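Local coordinates for imelysin-like protein (Psychrobacter arcticus, PDB 3PF0) that is of unknown function but belongs to the imelysin-like (peptidase M75) family and has been regarded as a putative metalloendopeptidase, at residues E239-N244 with N273-T278; N244-P249 with Q331-H336; Q248-S253 with D321-D326. One frame throughout, in Å; residues are numbered along the deposited sequence.

Contact 1 of 3, residues E239-N244 with N273-T278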
ATOM      1  N   GLU A 239      -9.120  -4.589  -5.811  1.00 43.59           N
ATOM      2  CA  GLU A 239      -9.788  -4.041  -6.994  0.50 44.24           C
ATOM      3  C   GLU A 239      -8.900  -2.996  -7.687  1.00 47.47           C
ATOM      4  O   GLU A 239      -8.698  -3.103  -8.894  1.00 46.68           O
ATOM      5  CB  GLU A 239     -11.168  -3.462  -6.650  0.50 46.18           C
ATOM      6  CG  GLU A 239     -12.299  -4.229  -7.320  0.50 56.94           C
ATOM      7  CD  GLU A 239     -13.705  -4.048  -6.777  0.50 72.49           C
ATOM      8  OE1 GLU A 239     -13.938  -3.106  -5.984  0.50 43.28           O
ATOM      9  OE2 GLU A 239     -14.585  -4.852  -7.162  0.50 74.18           O
ATOM     10  N   THR A 240      -8.334  -2.022  -6.925  1.00 43.83           N
ATOM     11  CA  THR A 240      -7.451  -0.986  -7.484  1.00 42.97           C
ATOM     12  C   THR A 240      -6.132  -1.612  -7.957  1.00 46.86           C
ATOM     13  O   THR A 240      -5.537  -1.118  -8.905  1.00 46.92           O
ATOM     14  CB  THR A 240      -7.201   0.169  -6.494  1.00 48.22           C
ATOM     15  OG1 THR A 240      -6.557  -0.327  -5.318  1.00 48.91           O
ATOM     16  CG2 THR A 240      -8.474   0.938  -6.138  1.00 44.44           C
HETATM   17  N   MSE A 241      -5.698  -2.705  -7.316  1.00 42.88           N
HETATM   18  CA  MSE A 241      -4.499  -3.434  -7.700  1.00 42.54           C
HETATM   19  C   MSE A 241      -4.691  -4.115  -9.068  1.00 46.38           C
HETATM   20  O   MSE A 241      -3.861  -3.910  -9.951  1.00 46.03           O
HETATM   21  CB  MSE A 241      -4.133  -4.450  -6.615  1.00 45.08           C
HETATM   22  CG  MSE A 241      -3.122  -5.487  -7.037  1.00 53.20           C
HETATM   23 SE   MSE A 241      -2.279  -6.268  -5.474  0.75 61.75          SE
HETATM   24  CE  MSE A 241      -3.796  -7.191  -4.646  1.00 59.23           C
ATOM     25  N   LYS A 242      -5.758  -4.914  -9.255  1.00 42.87           N
ATOM     26  CA  LYS A 242      -5.952  -5.595 -10.539  1.00 43.61           C
ATOM     27  C   LYS A 242      -6.243  -4.603 -11.700  1.00 48.13           C
ATOM     28  O   LYS A 242      -5.808  -4.854 -12.823  1.00 48.59           O
ATOM     29  CB  LYS A 242      -7.040  -6.692 -10.459  1.00 46.98           C
ATOM     30  CG  LYS A 242      -8.481  -6.225 -10.269  1.00 53.06           C
ATOM     31  CD  LYS A 242      -9.424  -7.425 -10.220  1.00 57.92           C
ATOM     32  CE  LYS A 242     -10.875  -7.065 -10.416  1.00 58.52           C
ATOM     33  NZ  LYS A 242     -11.158  -6.675 -11.820  1.00 67.51           N
ATOM     34  N   SER A 243      -6.943  -3.485 -11.421  1.00 44.73           N
ATOM     35  CA  SER A 243      -7.299  -2.485 -12.433  1.00 45.01           C
ATOM     36  C   SER A 243      -6.166  -1.503 -12.726  1.00 46.72           C
ATOM     37  O   SER A 243      -5.670  -1.488 -13.850  1.00 45.99           O
ATOM     38  CB  SER A 243      -8.539  -1.707 -12.009  1.00 49.94           C
ATOM     39  OG  SER A 243      -9.664  -2.563 -11.917  1.00 65.18           O
ATOM     40  N   ASN A 244      -5.766  -0.682 -11.725  1.00 41.61           N
ATOM     41  CA  ASN A 244      -4.772   0.380 -11.892  1.00 40.36           C
ATOM     42  C   ASN A 244      -3.354  -0.125 -11.975  1.00 44.12           C
ATOM     43  O   ASN A 244      -2.564   0.490 -12.684  1.00 43.99           O
ATOM     44  CB  ASN A 244      -4.874   1.437 -10.775  1.00 38.31           C
ATOM     45  CG  ASN A 244      -6.211   2.133 -10.703  1.00 58.54           C
ATOM     46  OD1 ASN A 244      -6.962   2.222 -11.690  1.00 55.38           O
ATOM     47  ND2 ASN A 244      -6.532   2.661  -9.533  1.00 46.90           N
ATOM     48  N   ASN A 273       3.335  -8.445  -4.229  1.00 36.90           N
ATOM     49  CA  ASN A 273       3.576  -9.460  -3.204  1.00 36.49           C
ATOM     50  C   ASN A 273       3.273  -8.918  -1.796  1.00 38.46           C
ATOM     51  O   ASN A 273       2.591  -9.592  -1.020  1.00 39.40           O
ATOM     52  CB  ASN A 273       5.022  -9.942  -3.295  1.00 40.87           C
ATOM     53  CG  ASN A 273       5.337 -11.179  -2.505  1.00 67.60           C
ATOM     54  OD1 ASN A 273       4.775 -12.258  -2.730  1.00 65.34           O
ATOM     55  ND2 ASN A 273       6.294 -11.055  -1.604  1.00 57.52           N
ATOM     56  N   ALA A 274       3.740  -7.699  -1.481  1.00 32.12           N
ATOM     57  CA  ALA A 274       3.496  -7.064  -0.180  1.00 31.48           C
ATOM     58  C   ALA A 274       1.992  -6.872   0.053  1.00 36.19           C
ATOM     59  O   ALA A 274       1.502  -7.174   1.141  1.00 36.61           O
ATOM     60  CB  ALA A 274       4.222  -5.725  -0.100  1.00 31.45           C
ATOM     61  N   LYS A 275       1.250  -6.451  -0.996  1.00 32.78           N
ATOM     62  CA  LYS A 275      -0.197  -6.256  -0.922  1.00 32.72           C
ATOM     63  C   LYS A 275      -0.911  -7.595  -0.748  1.00 38.16           C
ATOM     64  O   LYS A 275      -1.798  -7.690   0.101  1.00 38.32           O
ATOM     65  CB  LYS A 275      -0.725  -5.513  -2.159  1.00 35.13           C
ATOM     66  CG  LYS A 275      -0.236  -4.074  -2.231  1.00 42.62           C
ATOM     67  CD  LYS A 275      -0.950  -3.274  -3.303  1.00 41.10           C
ATOM     68  CE  LYS A 275      -0.645  -1.815  -3.109  1.00 38.69           C
ATOM     69  NZ  LYS A 275      -1.808  -0.967  -3.449  1.00 42.35           N
ATOM     70  N   LEU A 276      -0.490  -8.642  -1.502  1.00 35.64           N
ATOM     71  CA  LEU A 276      -1.089  -9.982  -1.405  1.00 36.62           C
ATOM     72  C   LEU A 276      -0.885 -10.593  -0.013  1.00 41.20           C
ATOM     73  O   LEU A 276      -1.833 -11.134   0.556  1.00 42.66           O
ATOM     74  CB  LEU A 276      -0.534 -10.944  -2.474  1.00 36.99           C
ATOM     75  CG  LEU A 276      -1.198 -10.941  -3.846  1.00 42.28           C
ATOM     76  CD1 LEU A 276      -0.439 -11.862  -4.799  1.00 43.04           C
ATOM     77  CD2 LEU A 276      -2.673 -11.366  -3.767  1.00 45.30           C
ATOM     78  N   ALA A 277       0.336 -10.485   0.534  1.00 36.39           N
ATOM     79  CA  ALA A 277       0.687 -11.014   1.860  1.00 36.06           C
ATOM     80  C   ALA A 277      -0.120 -10.333   2.986  1.00 39.97           C
ATOM     81  O   ALA A 277      -0.475 -10.992   3.968  1.00 40.56           O
ATOM     82  CB  ALA A 277       2.180 -10.843   2.108  1.00 36.06           C
ATOM     83  N   THR A 278      -0.433  -9.031   2.828  1.00 35.74           N
ATOM     84  CA  THR A 278      -1.207  -8.256   3.805  1.00 35.54           C
ATOM     85  C   THR A 278      -2.666  -8.713   3.749  1.00 41.69           C
ATOM     86  O   THR A 278      -3.275  -8.943   4.797  1.00 41.79           O
ATOM     87  CB  THR A 278      -1.005  -6.761   3.547  1.00 41.97           C
ATOM     88  OG1 THR A 278       0.380  -6.488   3.733  1.00 40.66           O
ATOM     89  CG2 THR A 278      -1.829  -5.877   4.469  1.00 39.68           C
TER
HETATM   90  O   HOH W   1      -4.260  -1.320  -4.286  1.00 46.83           O

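Contact 2 of 3, residues N244-P249 with Q331-H336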
ATOM      1  N   ASN A 244      -5.766  -0.682 -11.725  1.00 41.61           N
ATOM      2  CA  ASN A 244      -4.772   0.380 -11.892  1.00 40.36           C
ATOM      3  C   ASN A 244      -3.354  -0.125 -11.975  1.00 44.12           C
ATOM      4  O   ASN A 244      -2.564   0.490 -12.684  1.00 43.99           O
ATOM      5  CB  ASN A 244      -4.874   1.437 -10.775  1.00 38.31           C
ATOM      6  CG  ASN A 244      -6.211   2.133 -10.703  1.00 58.54           C
ATOM      7  OD1 ASN A 244      -6.962   2.222 -11.690  1.00 55.38           O
ATOM      8  ND2 ASN A 244      -6.532   2.661  -9.533  1.00 46.90           N
ATOM      9  N   ALA A 245      -3.009  -1.199 -11.252  1.00 40.19           N
ATOM     10  CA  ALA A 245      -1.640  -1.700 -11.265  1.00 39.86           C
ATOM     11  C   ALA A 245      -1.393  -2.828 -12.274  1.00 45.43           C
ATOM     12  O   ALA A 245      -0.256  -2.961 -12.727  1.00 46.02           O
ATOM     13  CB  ALA A 245      -1.239  -2.162  -9.868  1.00 39.92           C
ATOM     14  N   ILE A 246      -2.415  -3.631 -12.637  1.00 43.08           N
ATOM     15  CA  ILE A 246      -2.194  -4.783 -13.525  1.00 43.84           C
ATOM     16  C   ILE A 246      -2.845  -4.612 -14.913  1.00 49.57           C
ATOM     17  O   ILE A 246      -2.115  -4.544 -15.893  1.00 49.81           O
ATOM     18  CB  ILE A 246      -2.624  -6.126 -12.836  1.00 47.01           C
ATOM     19  CG1 ILE A 246      -1.853  -6.376 -11.503  1.00 46.14           C
ATOM     20  CG2 ILE A 246      -2.521  -7.349 -13.780  1.00 49.07           C
ATOM     21  CD1 ILE A 246      -0.289  -6.550 -11.589  1.00 50.07           C
ATOM     22  N   GLU A 247      -4.188  -4.587 -14.999  1.00 47.99           N
ATOM     23  CA  GLU A 247      -4.929  -4.518 -16.260  1.00 49.41           C
ATOM     24  C   GLU A 247      -4.536  -3.315 -17.118  1.00 53.27           C
ATOM     25  O   GLU A 247      -4.167  -3.505 -18.278  1.00 53.32           O
ATOM     26  CB  GLU A 247      -6.448  -4.509 -16.011  1.00 51.31           C
ATOM     27  CG  GLU A 247      -7.286  -4.493 -17.275  1.00 63.69           C
ATOM     28  CD  GLU A 247      -8.782  -4.464 -17.049  1.00 90.59           C
ATOM     29  OE1 GLU A 247      -9.256  -3.579 -16.299  1.00 89.47           O
ATOM     30  OE2 GLU A 247      -9.485  -5.315 -17.640  1.00 84.80           O
ATOM     31  N   GLN A 248      -4.633  -2.095 -16.559  1.00 48.86           N
ATOM     32  CA  GLN A 248      -4.369  -0.855 -17.288  1.00 48.64           C
ATOM     33  C   GLN A 248      -2.893  -0.694 -17.716  1.00 51.89           C
ATOM     34  O   GLN A 248      -2.690  -0.441 -18.899  1.00 52.82           O
ATOM     35  CB  GLN A 248      -4.837   0.375 -16.491  1.00 49.14           C
ATOM     36  CG  GLN A 248      -6.339   0.635 -16.590  1.00 62.17           C
ATOM     37  CD  GLN A 248      -6.864   1.466 -15.441  1.00 86.38           C
ATOM     38  OE1 GLN A 248      -6.229   2.421 -14.971  1.00 81.47           O
ATOM     39  NE2 GLN A 248      -8.052   1.128 -14.964  1.00 82.27           N
ATOM     40  N   PRO A 249      -1.849  -0.819 -16.851  1.00 46.44           N
ATOM     41  CA  PRO A 249      -0.476  -0.583 -17.337  1.00 46.08           C
ATOM     42  C   PRO A 249       0.057  -1.631 -18.311  1.00 50.75           C
ATOM     43  O   PRO A 249       0.940  -1.313 -19.109  1.00 50.13           O
ATOM     44  CB  PRO A 249       0.362  -0.595 -16.061  1.00 46.47           C
ATOM     45  CG  PRO A 249      -0.597  -0.417 -14.965  1.00 50.37           C
ATOM     46  CD  PRO A 249      -1.842  -1.079 -15.402  1.00 46.82           C
ATOM     47  N   GLN A 331      -1.979 -12.182 -17.850  1.00 46.26           N
ATOM     48  CA  GLN A 331      -3.417 -12.442 -17.943  1.00 46.89           C
ATOM     49  C   GLN A 331      -3.846 -13.389 -16.820  1.00 51.25           C
ATOM     50  O   GLN A 331      -4.887 -13.163 -16.204  1.00 51.31           O
ATOM     51  CB  GLN A 331      -3.791 -13.014 -19.329  1.00 49.90           C
ATOM     52  CG  GLN A 331      -5.302 -13.028 -19.626  1.00 61.03           C
ATOM     53  CD  GLN A 331      -5.962 -11.669 -19.483  1.00 75.99           C
ATOM     54  OE1 GLN A 331      -5.582 -10.691 -20.134  1.00 71.95           O
ATOM     55  NE2 GLN A 331      -6.954 -11.577 -18.608  1.00 64.80           N
ATOM     56  N   GLU A 332      -3.026 -14.429 -16.542  1.00 47.46           N
ATOM     57  CA  GLU A 332      -3.229 -15.401 -15.464  1.00 46.96           C
ATOM     58  C   GLU A 332      -3.254 -14.700 -14.100  1.00 48.17           C
ATOM     59  O   GLU A 332      -4.102 -15.013 -13.256  1.00 47.18           O
ATOM     60  CB  GLU A 332      -2.103 -16.432 -15.488  1.00 48.90           C
ATOM     61  CG  GLU A 332      -2.539 -17.838 -15.837  1.00 62.94           C
ATOM     62  CD  GLU A 332      -1.474 -18.866 -15.513  1.00 81.08           C
ATOM     63  OE1 GLU A 332      -0.425 -18.881 -16.198  1.00 72.03           O
ATOM     64  OE2 GLU A 332      -1.668 -19.625 -14.535  1.00 77.08           O
ATOM     65  N   LEU A 333      -2.321 -13.744 -13.892  1.00 43.02           N
ATOM     66  CA  LEU A 333      -2.228 -12.966 -12.661  1.00 41.07           C
ATOM     67  C   LEU A 333      -3.491 -12.128 -12.479  1.00 45.27           C
ATOM     68  O   LEU A 333      -4.053 -12.125 -11.380  1.00 45.55           O
ATOM     69  CB  LEU A 333      -0.959 -12.086 -12.634  1.00 39.60           C
ATOM     70  CG  LEU A 333      -0.789 -11.147 -11.413  1.00 42.26           C
ATOM     71  CD1 LEU A 333      -0.760 -11.924 -10.085  1.00 43.09           C
ATOM     72  CD2 LEU A 333       0.453 -10.302 -11.547  1.00 42.00           C
ATOM     73  N   TYR A 334      -3.959 -11.462 -13.557  1.00 42.15           N
ATOM     74  CA  TYR A 334      -5.179 -10.654 -13.530  1.00 41.82           C
ATOM     75  C   TYR A 334      -6.383 -11.525 -13.212  1.00 45.57           C
ATOM     76  O   TYR A 334      -7.186 -11.139 -12.373  1.00 44.82           O
ATOM     77  CB  TYR A 334      -5.402  -9.900 -14.856  1.00 44.24           C
ATOM     78  CG  TYR A 334      -6.715  -9.144 -14.882  1.00 46.78           C
ATOM     79  CD1 TYR A 334      -6.885  -7.976 -14.144  1.00 47.24           C
ATOM     80  CD2 TYR A 334      -7.808  -9.632 -15.593  1.00 49.64           C
ATOM     81  CE1 TYR A 334      -8.106  -7.306 -14.122  1.00 48.41           C
ATOM     82  CE2 TYR A 334      -9.035  -8.972 -15.573  1.00 51.20           C
ATOM     83  CZ  TYR A 334      -9.179  -7.809 -14.835  1.00 56.20           C
ATOM     84  OH  TYR A 334     -10.380  -7.144 -14.830  1.00 59.26           O
ATOM     85  N   ASP A 335      -6.498 -12.691 -13.871  1.00 44.43           N
ATOM     86  CA  ASP A 335      -7.584 -13.662 -13.687  1.00 46.18           C
ATOM     87  C   ASP A 335      -7.644 -14.169 -12.233  1.00 51.52           C
ATOM     88  O   ASP A 335      -8.739 -14.257 -11.673  1.00 51.96           O
ATOM     89  CB  ASP A 335      -7.439 -14.829 -14.674  1.00 49.08           C
ATOM     90  CG  ASP A 335      -7.821 -14.503 -16.117  1.00 62.43           C
ATOM     91  OD1 ASP A 335      -8.393 -13.410 -16.355  1.00 63.45           O
ATOM     92  OD2 ASP A 335      -7.578 -15.355 -17.003  1.00 69.68           O
ATOM     93  N   HIS A 336      -6.468 -14.440 -11.612  1.00 47.52           N
ATOM     94  CA  HIS A 336      -6.364 -14.871 -10.219  1.00 47.24           C
ATOM     95  C   HIS A 336      -6.860 -13.757  -9.285  1.00 50.11           C
ATOM     96  O   HIS A 336      -7.580 -14.049  -8.328  1.00 50.15           O
ATOM     97  CB  HIS A 336      -4.915 -15.263  -9.867  1.00 47.76           C
ATOM     98  CG  HIS A 336      -4.582 -16.694 -10.158  1.00 52.94           C
ATOM     99  ND1 HIS A 336      -4.275 -17.118 -11.439  1.00 56.21           N
ATOM    100  CD2 HIS A 336      -4.515 -17.752  -9.321  1.00 55.54           C
ATOM    101  CE1 HIS A 336      -4.040 -18.417 -11.343  1.00 56.83           C
ATOM    102  NE2 HIS A 336      -4.165 -18.841 -10.085  1.00 56.98           N
TER

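Contact 3 of 3, residues Q248-S253 with D321-D326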
ATOM      1  N   GLN A 248      -4.633  -2.095 -16.559  1.00 48.86           N
ATOM      2  CA  GLN A 248      -4.369  -0.855 -17.288  1.00 48.64           C
ATOM      3  C   GLN A 248      -2.893  -0.694 -17.716  1.00 51.89           C
ATOM      4  O   GLN A 248      -2.690  -0.441 -18.899  1.00 52.82           O
ATOM      5  CB  GLN A 248      -4.837   0.375 -16.491  1.00 49.14           C
ATOM      6  CG  GLN A 248      -6.339   0.635 -16.590  1.00 62.17           C
ATOM      7  CD  GLN A 248      -6.864   1.466 -15.441  1.00 86.38           C
ATOM      8  OE1 GLN A 248      -6.229   2.421 -14.971  1.00 81.47           O
ATOM      9  NE2 GLN A 248      -8.052   1.128 -14.964  1.00 82.27           N
ATOM     10  N   PRO A 249      -1.849  -0.819 -16.851  1.00 46.44           N
ATOM     11  CA  PRO A 249      -0.476  -0.583 -17.337  1.00 46.08           C
ATOM     12  C   PRO A 249       0.057  -1.631 -18.311  1.00 50.75           C
ATOM     13  O   PRO A 249       0.940  -1.313 -19.109  1.00 50.13           O
ATOM     14  CB  PRO A 249       0.362  -0.595 -16.061  1.00 46.47           C
ATOM     15  CG  PRO A 249      -0.597  -0.417 -14.965  1.00 50.37           C
ATOM     16  CD  PRO A 249      -1.842  -1.079 -15.402  1.00 46.82           C
ATOM     17  N   LEU A 250      -0.459  -2.864 -18.239  1.00 47.81           N
ATOM     18  CA  LEU A 250      -0.006  -3.952 -19.097  1.00 48.83           C
ATOM     19  C   LEU A 250      -0.877  -4.091 -20.361  1.00 57.09           C
ATOM     20  O   LEU A 250      -0.564  -4.911 -21.230  1.00 58.10           O
ATOM     21  CB  LEU A 250       0.042  -5.275 -18.306  1.00 48.36           C
ATOM     22  CG  LEU A 250       0.888  -5.272 -17.012  1.00 50.14           C
ATOM     23  CD1 LEU A 250       0.685  -6.551 -16.224  1.00 50.12           C
ATOM     24  CD2 LEU A 250       2.360  -5.027 -17.297  1.00 50.01           C
ATOM     25  N   GLY A 251      -1.922  -3.262 -20.461  1.00 55.10           N
ATOM     26  CA  GLY A 251      -2.856  -3.232 -21.583  1.00 56.78           C
ATOM     27  C   GLY A 251      -3.465  -4.581 -21.898  1.00 62.61           C
ATOM     28  O   GLY A 251      -3.283  -5.104 -23.001  1.00 63.70           O
ATOM     29  N   LEU A 252      -4.160  -5.168 -20.917  1.00 59.16           N
ATOM     30  CA  LEU A 252      -4.776  -6.491 -21.057  1.00 60.10           C
ATOM     31  C   LEU A 252      -6.184  -6.415 -21.669  1.00 66.47           C
ATOM     32  O   LEU A 252      -6.607  -7.367 -22.329  1.00 67.68           O
ATOM     33  CB  LEU A 252      -4.827  -7.217 -19.696  1.00 58.80           C
ATOM     34  CG  LEU A 252      -3.510  -7.379 -18.915  1.00 61.15           C
ATOM     35  CD1 LEU A 252      -3.768  -7.987 -17.571  1.00 60.56           C
ATOM     36  CD2 LEU A 252      -2.497  -8.242 -19.666  1.00 63.37           C
ATOM     37  N   SER A 253      -6.901  -5.297 -21.448  1.00 63.77           N
ATOM     38  CA  SER A 253      -8.265  -5.072 -21.949  1.00 65.52           C
ATOM     39  C   SER A 253      -8.287  -4.185 -23.205  1.00 70.29           C
ATOM     40  O   SER A 253      -9.205  -4.299 -24.026  1.00 71.95           O
ATOM     41  CB  SER A 253      -9.138  -4.445 -20.865  1.00 69.65           C
ATOM     42  OG  SER A 253      -8.599  -3.218 -20.399  1.00 80.00           O
ATOM     43  N   ASP A 321      10.283  -7.360 -12.458  1.00 38.98           N
ATOM     44  CA  ASP A 321       9.478  -6.378 -13.179  1.00 37.51           C
ATOM     45  C   ASP A 321       8.420  -7.172 -13.937  1.00 42.24           C
ATOM     46  O   ASP A 321       8.752  -7.894 -14.886  1.00 41.56           O
ATOM     47  CB  ASP A 321      10.362  -5.529 -14.118  1.00 38.49           C
ATOM     48  CG  ASP A 321       9.671  -4.368 -14.813  1.00 44.39           C
ATOM     49  OD1 ASP A 321       8.421  -4.352 -14.856  1.00 43.26           O
ATOM     50  OD2 ASP A 321      10.380  -3.499 -15.353  1.00 53.93           O
ATOM     51  N   LEU A 322       7.153  -7.065 -13.498  1.00 39.30           N
ATOM     52  CA  LEU A 322       6.023  -7.806 -14.084  1.00 39.81           C
ATOM     53  C   LEU A 322       5.779  -7.447 -15.550  1.00 45.51           C
ATOM     54  O   LEU A 322       5.178  -8.245 -16.268  1.00 47.07           O
ATOM     55  CB  LEU A 322       4.732  -7.609 -13.265  1.00 38.72           C
ATOM     56  CG  LEU A 322       4.779  -8.073 -11.787  1.00 40.67           C
ATOM     57  CD1 LEU A 322       3.481  -7.773 -11.082  1.00 39.75           C
ATOM     58  CD2 LEU A 322       5.107  -9.557 -11.662  1.00 42.21           C
ATOM     59  N   ALA A 323       6.267  -6.276 -16.005  1.00 42.16           N
ATOM     60  CA  ALA A 323       6.130  -5.849 -17.398  1.00 42.41           C
ATOM     61  C   ALA A 323       6.936  -6.745 -18.340  1.00 45.45           C
ATOM     62  O   ALA A 323       6.544  -6.885 -19.491  1.00 46.32           O
ATOM     63  CB  ALA A 323       6.579  -4.407 -17.556  1.00 42.57           C
ATOM     64  N   THR A 324       8.045  -7.350 -17.854  1.00 41.25           N
ATOM     65  CA  THR A 324       8.929  -8.215 -18.655  1.00 42.63           C
ATOM     66  C   THR A 324       8.393  -9.658 -18.724  1.00 48.62           C
ATOM     67  O   THR A 324       9.031 -10.509 -19.344  1.00 50.22           O
ATOM     68  CB  THR A 324      10.389  -8.188 -18.131  1.00 45.11           C
ATOM     69  OG1 THR A 324      10.481  -8.944 -16.928  1.00 44.99           O
ATOM     70  CG2 THR A 324      10.925  -6.773 -17.898  1.00 39.93           C
ATOM     71  N   ALA A 325       7.239  -9.938 -18.088  1.00 45.02           N
ATOM     72  CA  ALA A 325       6.638 -11.270 -18.107  1.00 45.93           C
ATOM     73  C   ALA A 325       5.881 -11.506 -19.407  1.00 53.96           C
ATOM     74  O   ALA A 325       5.617 -10.543 -20.138  1.00 53.05           O
ATOM     75  CB  ALA A 325       5.694 -11.427 -16.932  1.00 45.76           C
ATOM     76  N   ASP A 326       5.531 -12.794 -19.689  1.00 54.27           N
ATOM     77  CA  ASP A 326       4.754 -13.175 -20.874  0.50 55.75           C
ATOM     78  C   ASP A 326       3.342 -12.624 -20.737  1.00 58.96           C
ATOM     79  O   ASP A 326       2.839 -12.517 -19.614  1.00 57.35           O
ATOM     80  CB  ASP A 326       4.718 -14.707 -21.059  0.50 59.03           C
ATOM     81  CG  ASP A 326       6.074 -15.356 -21.241  0.50 70.05           C
ATOM     82  OD1 ASP A 326       6.722 -15.100 -22.279  0.50 71.10           O
ATOM     83  OD2 ASP A 326       6.469 -16.158 -20.369  0.50 76.63           O
TER

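Contact 1 of 3, residues E239-N244 with N273-T278
Helix-to-helix packing inside an all-helical fold joins helix 225-250 to helix 268-283, with M241, a selenomethionine, set against K275 and L276. The CA atoms of M241 and K275 lie 8.5 Å apart, and the side chains bridge this separation by running alongside one another, pointing opposite ways. M241 extends across with its CG anti to the backbone N (chi1 166°), which brings SE to 3.7 Å from K275 CB and 3.9 Å from K275 CD. Beyond SE the chain bends, and CE ends 4.4 Å from L276 CD2. The aliphatic part of K275 is thus what meets the selenium, while its charged end travels on to a polar site. There K275 NZ donates to a water at 2.6 Å, and the same water donates to T240 OG1 at 2.7 Å, linking the two helices without a direct hydrogen bond. T240 OG1 also bonds S236 O one turn earlier, and K275 NZ forms a salt bridge with E113. L337 of helix 327-351 also packs on M241, and L276 rests on L308, T311 and L315 of helix 298-316. The chemistry divides the lysine in two: its methylenes serve as apolar filling beside a buried selenomethionine, and its ammonium is met by a water and a carboxylate, which probably offsets the cost of holding that charge near the core.

Contact 2 of 3, residues N244-P249 with Q331-H336
E332 O, on the helical turn that presents L333 and Y334 to I246 and E247, is gripped twice by H336: H336 ND1 donates to E332 O at 2.8 Å and the backbone N of H336 donates as well, from opposite faces of the carbonyl plane. The imidazole meets this oxygen in its own ring plane, so the bond limits the rotation of the H336 ring against its helix. On the same helix Q331 NE2 donates to D335 OD1, approaching from above the carboxylate plane. Across the contact the packing is carried by two pairs of neighbouring residues. I246 divides its branches: CD1 touches L333 CD2 at 3.8 Å, the side chains crossing at about a right angle, while CG2 lies at the edge of the Y334 ring, 4.0 Å from Y334 CB. E247 reaches out with CG anti to the backbone N (chi1 -178°) and stays extended beside the tyrosine, its CB 3.8 Å from Y334 CE1. Its carboxylate is turned 22° from the ring plane, with E247 OE2 3.5 Å from Y334 OH. K242, one turn earlier, sends NZ to that hydroxyl in a weak hydrogen bond. An alanine in place of Y334 would probably open a gap beside the methylenes of E247 and leave K242 NZ without this partner. The axes of helix segments 244-249 and 331-336 approach to 9.8 Å, their N-to-C directions 133° apart; residues 244-247 form a wider pi-type turn. I272 of helix 268-283 packs on I246 and L315 of helix 298-316 on L333, so both helices flank the apolar half, while L252 touches Q331 and S253 touches E247.

Contact 3 of 3, residues Q248-S253 with D321-D326
A Schellman motif closes the weakly bonded last turn of helix 225-250, with G251 leaving at positive phi (53°), and the L250 CA comes within 6.6 Å of the A323 CA on a short 3-10 turn. The leucine's CG lies anti to its carbonyl carbon (chi1 -55°), and from there one methyl does the touching. L250 CD2 sits 3.9 Å from A323 CA and 4.3 Å from A323 CB, so it rests on backbone as much as on side chain. The turn it meets is fixed by D321: OD1 accepts from A323 N at 3.1 Å, closing an Asx turn, with the donor above the carboxylate plane. D321 O accepts two further bonds, from T324 N and from T324 OG1, the hydroxyl lying 2.9 Å away in the carbonyl plane. The backbone N and O of L322 are also bonded, to S268 OG and Q330 NE2 respectively. The buried L322 side chain lies between helices, touching I246, I272 of helix 268-283 and L333 of helix 327-351. L250 packs on Q330 and bonds K327 through its carbonyl, joining the end of helix 225-250 to the start of helix 327-351.

Overall arrangement
Every contact draws its first segment from helix 225-250 or from that helix and the turn just after it. Contact 1 uses its earlier part and closes the shortest loop, 28 residues long, onto helix 268-283. Contact 3 closes a 67-residue loop from the helix end to the turn between helices 298-316 and 327-351, and contact 2 one of 81 residues to helix 327-351. In chain order contact 1 crosses both others, whereas contacts 2 and 3 set out from a common region, sharing Q248 and P249. N244 belongs to contacts 1 and 2. Centres of contacts 2 and 3 are about 7 Å apart. Together they tie the C-terminal half of helix 225-250 to helix 268-283, loop 321-326 and helix 327-351.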